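Local coordinates for L-threonine 3-dehydrogenase (Clostridioides difficile, PDB 7OL1), which probably catalyses the NAD-dependent oxidation of L-threonine at its hydroxyl-bearing carbon, at residues 225-230 against 285-290; 232-237 against 260-265. One frame throughout, in Å; residues are numbered along the deposited sequence.

Overall arrangement
From the N terminus the chain first builds the parallel strands of the main sheet, then passes through strand 220-223 into the loop 225-230, where interaction 1 begins. Almost at once strand 232-235, which runs into helix 236-248, supplies the first half of interaction 2; the second half, 260-265, closes a loop of 22 residues. Only after helix 269-277 does the chain reach 285-290 and complete interaction 1, around a loop of 54. The smaller loop therefore sits wholly within the larger one. Buried interaction 2 ties strand 232-235 to the chain leaving strand 260-261, whereas interaction 1, about 21 Å away between centres, lies at the surface and ties the loop after strand 220-223 to the end of strand 284-287.

Interaction 1. Residues 225-230 against 285-290; sequences IAEGTK and IEYDVD
E227 lays the start of its side chain over one face of the Y287 ring, a CH-pi contact in which CB stands 3.5 Å from the ring centroid, 22° off the ring normal and offset toward the rim. Beyond CG the glutamate runs on extended, crossing the tyrosine at about a right angle, and its OE1 comes to 3.5 Å from Y287 CE2. Carboxylate and ring planes are 40° apart, so the two groups do not stack flat. On the tyrosine side, CG lies opposite the carbonyl carbon (chi1 -59°), which turns the ring toward the loop. A backbone oxygen meets the same ring differently: I225 O approaches its edge, near the ring plane, at 3.8 Å from CD1.

Apolar packing is confined to a smaller patch, where A226 CB touches V289 CG1 at 3.9 Å.

Y287 ends strand 284-287, which pairs in parallel with strand 220-223 in a small two-stranded sheet set apart from the main one; 225-230 is the loop that follows strand 220-223, while 285-290 takes in the end of strand 284-287 and the turn beyond it. The contact sets the loop after one strand against the last strand residue, and the loop beyond it, of its parallel partner.

Hydrogen bonding works within and around the loops, since none crosses between them. A226 to T229 form a type II beta turn, with G228 at its positive-phi third position. The turn's backbone bond, from T229 N to A226 O, is weak at 3.4 Å; T229 OG1 also donates to A226 O, at 3.1 Å and from above the carbonyl plane. Q294, on helix 291-299, spans the turn by bonding A226 N through OE1 and T229 OG1 through NE2. D290 is the N-cap of that helix, its OD1 bonded to V292 N, and its OD2 forms a salt bridge with R293.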
loop_
_atom_site.group_PDB
_atom_site.type_symbol
_atom_site.label_atom_id
_atom_site.label_comp_id
_atom_site.label_asym_id
_atom_site.label_seq_id
_atom_site.Cartn_x
_atom_site.Cartn_y
_atom_site.Cartn_z
ATOM N N ILE A 225 4.915 -0.007 29.712
ATOM C CA ILE A 225 4.351 -1.172 28.971
ATOM C C ILE A 225 4.013 -2.287 29.970
ATOM O O ILE A 225 4.880 -2.626 30.813
ATOM C CB ILE A 225 5.330 -1.598 27.859
ATOM C CG1 ILE A 225 5.013 -0.857 26.555
ATOM C CG2 ILE A 225 5.346 -3.106 27.664
ATOM C CD1 ILE A 225 6.187 -0.725 25.607
ATOM N N ALA A 226 2.783 -2.806 29.857
ATOM C CA ALA A 226 2.129 -3.747 30.796
ATOM C C ALA A 226 2.929 -5.045 30.848
ATOM O O ALA A 226 3.507 -5.407 29.814
ATOM C CB ALA A 226 0.707 -4.006 30.360
ATOM N N GLU A 227 2.941 -5.715 32.002
ATOM C CA GLU A 227 3.720 -6.967 32.219
ATOM C C GLU A 227 3.083 -8.063 31.365
ATOM O O GLU A 227 1.893 -7.912 31.023
ATOM C CB GLU A 227 3.830 -7.293 33.715
ATOM C CG GLU A 227 2.747 -8.187 34.297
ATOM C CD GLU A 227 2.877 -8.355 35.806
ATOM O OE1 GLU A 227 3.976 -8.722 36.265
ATOM O OE2 GLU A 227 1.895 -8.090 36.524
ATOM N N GLY A 228 3.867 -9.065 30.956
ATOM C CA GLY A 228 3.405 -10.141 30.052
ATOM C C GLY A 228 3.113 -9.712 28.602
ATOM O O GLY A 228 2.751 -10.611 27.800
ATOM N N THR A 229 3.270 -8.432 28.224
ATOM C CA THR A 229 3.143 -7.969 26.812
ATOM C C THR A 229 4.386 -8.399 26.014
ATOM O O THR A 229 5.486 -7.925 26.325
ATOM C CB THR A 229 2.896 -6.459 26.721
ATOM O OG1 THR A 229 1.699 -6.141 27.433
ATOM C CG2 THR A 229 2.756 -5.996 25.288
ATOM N N LYS A 230 4.218 -9.272 25.018
ATOM C CA LYS A 230 5.341 -9.876 24.255
ATOM C C LYS A 230 5.475 -9.151 22.909
ATOM O O LYS A 230 4.416 -8.741 22.334
ATOM C CB LYS A 230 5.138 -11.392 24.125
ATOM C CG LYS A 230 5.759 -12.215 25.254
ATOM C CD LYS A 230 5.609 -13.727 25.104
ATOM C CE LYS A 230 6.866 -14.502 25.458
ATOM N NZ LYS A 230 7.288 -15.359 24.325
ATOM N N ILE A 285 11.094 -3.920 39.043
ATOM C CA ILE A 285 10.239 -3.617 37.854
ATOM C C ILE A 285 8.869 -3.158 38.363
ATOM O O ILE A 285 8.070 -4.016 38.759
ATOM C CB ILE A 285 10.084 -4.836 36.908
ATOM C CG1 ILE A 285 10.805 -6.101 37.407
ATOM C CG2 ILE A 285 10.468 -4.458 35.477
ATOM C CD1 ILE A 285 9.973 -7.014 38.320
ATOM N N GLU A 286 8.607 -1.855 38.358
ATOM C CA GLU A 286 7.246 -1.300 38.593
ATOM C C GLU A 286 6.551 -1.253 37.231
ATOM O O GLU A 286 7.266 -1.383 36.217
ATOM C CB GLU A 286 7.309 0.087 39.237
ATOM C CG GLU A 286 8.285 0.177 40.401
ATOM C CD GLU A 286 8.387 1.538 41.067
ATOM O OE1 GLU A 286 9.060 1.622 42.111
ATOM O OE2 GLU A 286 7.805 2.506 40.536
ATOM N N TYR A 287 5.224 -1.091 37.213
ATOM C CA TYR A 287 4.390 -1.027 35.983
ATOM C C TYR A 287 3.440 0.170 36.096
ATOM O O TYR A 287 2.457 0.079 36.835
ATOM C CB TYR A 287 3.649 -2.355 35.737
ATOM C CG TYR A 287 4.543 -3.566 35.577
ATOM C CD1 TYR A 287 5.252 -3.782 34.405
ATOM C CD2 TYR A 287 4.710 -4.485 36.604
ATOM C CE1 TYR A 287 6.109 -4.864 34.266
ATOM C CE2 TYR A 287 5.554 -5.577 36.476
ATOM C CZ TYR A 287 6.263 -5.768 35.302
ATOM O OH TYR A 287 7.092 -6.849 35.172
ATOM N N ASP A 288 3.764 1.276 35.420
ATOM C CA ASP A 288 2.768 2.262 34.914
ATOM C C ASP A 288 2.291 1.745 33.552
ATOM O O ASP A 288 2.788 0.681 33.139
ATOM C CB ASP A 288 3.342 3.681 34.834
ATOM C CG ASP A 288 2.633 4.680 35.734
ATOM O OD1 ASP A 288 1.410 4.520 35.937
ATOM O OD2 ASP A 288 3.306 5.619 36.220
ATOM N N VAL A 289 1.357 2.422 32.879
ATOM C CA VAL A 289 0.821 1.909 31.581
ATOM C C VAL A 289 0.372 3.080 30.710
ATOM O O VAL A 289 -0.823 3.402 30.744
ATOM C CB VAL A 289 -0.333 0.898 31.766
ATOM C CG1 VAL A 289 -0.183 -0.268 30.798
ATOM C CG2 VAL A 289 -0.498 0.401 33.205
ATOM N N ASP A 290 1.275 3.657 29.918
ATOM C CA ASP A 290 0.878 4.548 28.798
ATOM C C ASP A 290 -0.064 3.756 27.895
ATOM O O ASP A 290 0.355 2.809 27.233
ATOM C CB ASP A 290 2.078 5.069 28.011
ATOM C CG ASP A 290 1.712 6.134 26.988
ATOM O OD1 ASP A 290 0.611 6.036 26.370
ATOM O OD2 ASP A 290 2.537 7.049 26.807
#

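Interaction 2. Residues 232-237 against 260-265; sequences DMMYMP and FNITAM
The carbonyl oxygen of M265 receives the backbone N-H of M233 at 3.0 Å between N and O, a nearly straight bond (164° at the hydrogen) although the donor stands out of the carbonyl plane. The CA of D232 adds a C-H...O contact to the same oxygen. The return bond, from M265 N to M233 O, is weak at 3.4 Å, so the antiparallel pair M233 and M265 is held firmly in one direction and loosely in the other; A264 N is an extra weak donor to M233 O, at 3.5 Å. D232 OD2 also meets T263 OG1, modelled too close for the distance to be trusted, and accepts a bond from L304 N.

Apolar packing follows alongside. M234 sends its chain out with CG opposite the backbone N (chi1 -171°), then bends at the last torsion, bringing CE to 3.4 Å from I262 CD1. Its CG lies 4.1 Å from A264 CB, while M233 CB rests on M265 CG at 4.0 Å.

Strands 232-235 and 260-261 each pair in parallel with strand 184-194, and the chain leaving 260-261 then returns as strand 265-266 to pair antiparallel with 232-235, within the Rossmann-type sheet of an extended short-chain dehydrogenase.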
loop_
_atom_site.group_PDB
_atom_site.type_symbol
_atom_site.label_atom_id
_atom_site.label_comp_id
_atom_site.label_asym_id
_atom_site.label_seq_id
_atom_site.Cartn_x
_atom_site.Cartn_y
_atom_site.Cartn_z
ATOM N N ASP A 232 8.510 -8.739 19.260
ATOM C CA ASP A 232 9.838 -9.068 18.687
ATOM C C ASP A 232 10.820 -7.935 18.996
ATOM O O ASP A 232 10.409 -6.742 18.972
ATOM C CB ASP A 232 9.828 -9.284 17.187
ATOM C CG ASP A 232 9.072 -10.518 16.777
ATOM O OD1 ASP A 232 7.813 -10.419 16.700
ATOM O OD2 ASP A 232 9.749 -11.540 16.516
ATOM N N MET A 233 12.070 -8.328 19.230
ATOM C CA MET A 233 13.228 -7.452 19.444
ATOM C C MET A 233 14.442 -8.070 18.758
ATOM O O MET A 233 14.424 -9.291 18.458
ATOM C CB MET A 233 13.552 -7.297 20.923
ATOM C CG MET A 233 12.427 -6.732 21.708
ATOM S SD MET A 233 12.328 -4.992 21.520
ATOM C CE MET A 233 10.986 -4.659 22.658
ATOM N N MET A 234 15.448 -7.225 18.535
ATOM C CA MET A 234 16.751 -7.602 17.953
ATOM C C MET A 234 17.809 -6.600 18.461
ATOM O O MET A 234 17.480 -5.407 18.653
ATOM C CB MET A 234 16.621 -7.622 16.426
ATOM C CG MET A 234 17.838 -8.204 15.740
ATOM S SD MET A 234 17.725 -8.445 13.940
ATOM C CE MET A 234 16.070 -9.109 13.794
ATOM N N TYR A 235 19.010 -7.077 18.784
ATOM C CA TYR A 235 20.135 -6.217 19.232
ATOM C C TYR A 235 20.787 -5.601 18.001
ATOM O O TYR A 235 21.089 -6.357 17.019
ATOM C CB TYR A 235 21.199 -7.033 19.974
ATOM C CG TYR A 235 22.149 -6.280 20.879
ATOM C CD1 TYR A 235 21.755 -5.130 21.542
ATOM C CD2 TYR A 235 23.430 -6.755 21.121
ATOM C CE1 TYR A 235 22.600 -4.473 22.416
ATOM C CE2 TYR A 235 24.292 -6.104 21.987
ATOM C CZ TYR A 235 23.870 -4.963 22.647
ATOM O OH TYR A 235 24.677 -4.305 23.526
ATOM N N MET A 236 21.101 -4.307 18.081
ATOM C CA MET A 236 21.484 -3.532 16.880
ATOM C C MET A 236 22.513 -4.289 16.031
ATOM O O MET A 236 22.340 -4.364 14.816
ATOM C CB MET A 236 21.991 -2.142 17.241
ATOM C CG MET A 236 22.311 -1.331 16.009
ATOM S SD MET A 236 20.910 -1.135 14.868
ATOM C CE MET A 236 19.861 -0.054 15.836
ATOM N N PRO A 237 23.588 -4.893 16.592
ATOM C CA PRO A 237 24.586 -5.577 15.770
ATOM C C PRO A 237 23.984 -6.679 14.894
ATOM O O PRO A 237 24.417 -6.765 13.746
ATOM C CB PRO A 237 25.624 -6.178 16.732
ATOM C CG PRO A 237 25.066 -5.915 18.122
ATOM C CD PRO A 237 23.983 -4.859 18.006
ATOM N N PHE A 260 11.470 -9.010 4.236
ATOM C CA PHE A 260 11.606 -10.299 4.952
ATOM C C PHE A 260 11.382 -10.058 6.428
ATOM O O PHE A 260 12.078 -9.201 6.941
ATOM C CB PHE A 260 13.010 -10.873 4.790
ATOM C CG PHE A 260 13.292 -11.533 3.469
ATOM C CD1 PHE A 260 13.016 -12.870 3.285
ATOM C CD2 PHE A 260 13.921 -10.859 2.443
ATOM C CE1 PHE A 260 13.312 -13.509 2.087
ATOM C CE2 PHE A 260 14.206 -11.493 1.240
ATOM C CZ PHE A 260 13.886 -12.814 1.054
ATOM N N ASN A 261 10.489 -10.813 7.069
ATOM C CA ASN A 261 10.437 -10.909 8.546
ATOM C C ASN A 261 11.811 -11.325 9.061
ATOM O O ASN A 261 12.418 -12.286 8.498
ATOM C CB ASN A 261 9.501 -11.987 9.055
ATOM C CG ASN A 261 8.050 -11.718 8.799
ATOM O OD1 ASN A 261 7.666 -10.586 8.521
ATOM N ND2 ASN A 261 7.260 -12.774 8.914
ATOM N N ILE A 262 12.285 -10.655 10.099
ATOM C CA ILE A 262 13.468 -11.145 10.837
ATOM C C ILE A 262 13.177 -10.910 12.300
ATOM O O ILE A 262 12.346 -10.055 12.612
ATOM C CB ILE A 262 14.772 -10.468 10.394
ATOM C CG1 ILE A 262 14.730 -8.957 10.584
ATOM C CG2 ILE A 262 15.127 -10.815 8.972
ATOM C CD1 ILE A 262 16.111 -8.314 10.457
ATOM N N THR A 263 13.810 -11.699 13.149
ATOM C CA THR A 263 13.688 -11.564 14.616
ATOM C C THR A 263 14.754 -12.444 15.261
ATOM O O THR A 263 15.327 -13.327 14.548
ATOM C CB THR A 263 12.275 -11.895 15.086
ATOM O OG1 THR A 263 12.191 -11.480 16.450
ATOM C CG2 THR A 263 11.977 -13.364 14.903
ATOM N N ALA A 264 15.048 -12.128 16.523
ATOM C CA ALA A 264 16.071 -12.786 17.360
ATOM C C ALA A 264 15.443 -13.274 18.664
ATOM O O ALA A 264 16.027 -14.172 19.278
ATOM C CB ALA A 264 17.179 -11.805 17.645
ATOM N N MET A 265 14.317 -12.674 19.066
ATOM C CA MET A 265 13.696 -12.876 20.397
ATOM C C MET A 265 12.311 -12.201 20.434
ATOM O O MET A 265 12.084 -11.305 19.622
ATOM C CB MET A 265 14.617 -12.383 21.535
ATOM C CG MET A 265 15.146 -10.949 21.445
ATOM S SD MET A 265 16.627 -10.534 22.504
ATOM C CE MET A 265 17.939 -11.297 21.561
#